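Local structure of 70 kDa peptidylprolyl isomerase, putative (Plasmodium falciparum, 2FBN) at residues Asn152-Leu156 with Asp157-Ser161. The protein is a putative FK506-binding peptidylprolyl isomerase whose C-terminal tetratricopeptide repeat domain probably binds the C-terminal peptide of Hsp90. Sequence-based numbering, arbitrary orientation.
Sequences NPNNL and DIRNS
Pro153 O accepts two bonds, one from Arg159 and one from water 1. Arg159 NH2 donates to Pro153 O directly at 3.1 Å, and the oxygen lies close to the guanidinium plane. Water 1 makes the second link: it accepts from Arg159 NE at 2.9 Å and donates to Pro153 O. Both partners sit at the edge of the guanidinium. The arginine CG is anti to the backbone N, and the bend at chi3 (-62°) turns the group back toward the loop. Leu156 runs alongside and lays CD2 over one guanidinium face, off centre, 3.7 Å from Arg159 NH1.

Asn155 is the N-cap of helix 156-173. Its OD1 accepts from Ile158 N at 2.9 Å, with an N-H...O angle of 164°. Ile158 N is tilted out of the plane of the amide carbonyl. The two side chains cross at about a right angle, with Ile158 CD1 3.7 Å from Asn155 CG. Water 2 joins the Asn155 amide to Asp157: it donates to Asp157 OD2 and accepts a weak bond from Asn155 ND2. Helical backbone bonds start at once, from Arg159 N to Asn155 O and from Asn160 N to Leu156 O.

The type I turn from Asn152 to Asn155 connects helix 138-151 to helix 156-173 in a tetratricopeptide repeat domain. Ile158 is buried and also packs on Val122 and Tyr126 of helix 122-135 and on Ala148 and Ala149 of helix 138-151. Ile158 thus enters the helix packing, while the arginine and the leucine stay at the surface. The asparagine cap satisfies a first-turn N-H and marks the helix start, while Arg159 ties the carbonyl of the turn to the first turn of the helix, directly and through water.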
loop_
_atom_site.group_PDB
_atom_site.type_symbol
_atom_site.label_atom_id
_atom_site.label_comp_id
_atom_site.label_asym_id
_atom_site.label_seq_id
_atom_site.Cartn_x
_atom_site.Cartn_y
_atom_site.Cartn_z
ATOM N N ASN A 152 24.005 12.480 7.900
ATOM C CA ASN A 152 24.038 13.899 7.493
ATOM C C ASN A 152 24.096 14.798 8.718
ATOM O O ASN A 152 23.100 15.461 9.048
ATOM C CB ASN A 152 22.788 14.260 6.689
ATOM C CG ASN A 152 22.868 13.847 5.244
ATOM O OD1 ASN A 152 23.368 12.776 4.914
ATOM N ND2 ASN A 152 22.334 14.691 4.367
ATOM N N PRO A 153 25.250 14.826 9.411
ATOM C CA PRO A 153 25.312 15.452 10.740
ATOM C C PRO A 153 25.121 16.977 10.786
ATOM O O PRO A 153 24.825 17.502 11.848
ATOM C CB PRO A 153 26.700 15.069 11.267
ATOM C CG PRO A 153 27.477 14.626 10.091
ATOM C CD PRO A 153 26.548 14.267 8.981
ATOM N N ASN A 154 25.272 17.674 9.664
ATOM C CA ASN A 154 25.002 19.123 9.682
ATOM C C ASN A 154 23.632 19.503 9.131
ATOM O O ASN A 154 23.348 20.689 8.942
ATOM C CB ASN A 154 26.096 19.915 8.962
ATOM C CG ASN A 154 27.289 20.235 9.860
ATOM O OD1 ASN A 154 28.419 20.315 9.368
ATOM N ND2 ASN A 154 27.051 20.429 11.168
ATOM N N ASN A 155 22.785 18.509 8.863
ATOM C CA ASN A 155 21.440 18.797 8.369
ATOM C C ASN A 155 20.546 19.220 9.519
ATOM O O ASN A 155 20.283 18.447 10.448
ATOM C CB ASN A 155 20.841 17.606 7.599
ATOM C CG ASN A 155 19.495 17.942 6.971
ATOM O OD1 ASN A 155 18.547 18.324 7.662
ATOM N ND2 ASN A 155 19.412 17.821 5.655
ATOM N N LEU A 156 20.096 20.473 9.463
ATOM C CA LEU A 156 19.350 21.071 10.569
ATOM C C LEU A 156 17.934 20.530 10.653
ATOM O O LEU A 156 17.401 20.393 11.746
ATOM C CB LEU A 156 19.330 22.596 10.444
ATOM C CG LEU A 156 20.725 23.236 10.499
ATOM C CD1 LEU A 156 20.623 24.754 10.298
ATOM C CD2 LEU A 156 21.425 22.894 11.810
ATOM N N ASP A 157 17.331 20.244 9.498
ATOM C CA ASP A 157 15.993 19.659 9.471
ATOM C C ASP A 157 15.994 18.333 10.235
ATOM O O ASP A 157 15.133 18.084 11.078
ATOM C CB ASP A 157 15.498 19.474 8.035
ATOM C CG ASP A 157 15.321 20.817 7.293
ATOM O OD1 ASP A 157 15.163 21.872 7.971
ATOM O OD2 ASP A 157 15.320 20.806 6.041
ATOM N N ILE A 158 16.998 17.501 9.967
ATOM C CA ILE A 158 17.109 16.218 10.678
ATOM C C ILE A 158 17.363 16.457 12.173
ATOM O O ILE A 158 16.702 15.884 13.044
ATOM C CB ILE A 158 18.208 15.315 10.070
ATOM C CG1 ILE A 158 17.877 14.976 8.611
ATOM C CG2 ILE A 158 18.342 14.037 10.921
ATOM C CD1 ILE A 158 19.051 14.380 7.831
ATOM N N ARG A 159 18.312 17.344 12.476
ATOM C CA ARG A 159 18.635 17.634 13.860
ATOM C C ARG A 159 17.416 18.094 14.678
ATOM O O ARG A 159 17.149 17.611 15.786
ATOM C CB ARG A 159 19.740 18.696 13.909
ATOM C CG ARG A 159 20.269 18.885 15.289
ATOM C CD ARG A 159 21.330 19.997 15.333
ATOM N NE ARG A 159 22.476 19.647 14.503
ATOM C CZ ARG A 159 23.469 20.490 14.216
ATOM N NH1 ARG A 159 23.444 21.727 14.695
ATOM N NH2 ARG A 159 24.483 20.097 13.467
ATOM N N ASN A 160 16.674 19.054 14.136
ATOM C CA ASN A 160 15.505 19.556 14.871
ATOM C C ASN A 160 14.465 18.467 15.130
ATOM O O ASN A 160 13.862 18.427 16.210
ATOM C CB ASN A 160 14.877 20.752 14.156
ATOM C CG ASN A 160 15.819 21.946 14.128
ATOM O OD1 ASN A 160 16.692 22.074 14.995
ATOM N ND2 ASN A 160 15.695 22.780 13.102
ATOM N N SER A 161 14.251 17.603 14.137
ATOM C CA SER A 161 13.291 16.508 14.295
ATOM C C SER A 161 13.776 15.497 15.337
ATOM O O SER A 161 12.993 15.038 16.171
ATOM C CB SER A 161 13.018 15.839 12.954
ATOM O OG SER A 161 12.326 16.739 12.093
HETATM O O HOH W 1 22.778 16.828 13.877
HETATM O O HOH W 2 16.841 19.104 4.006
#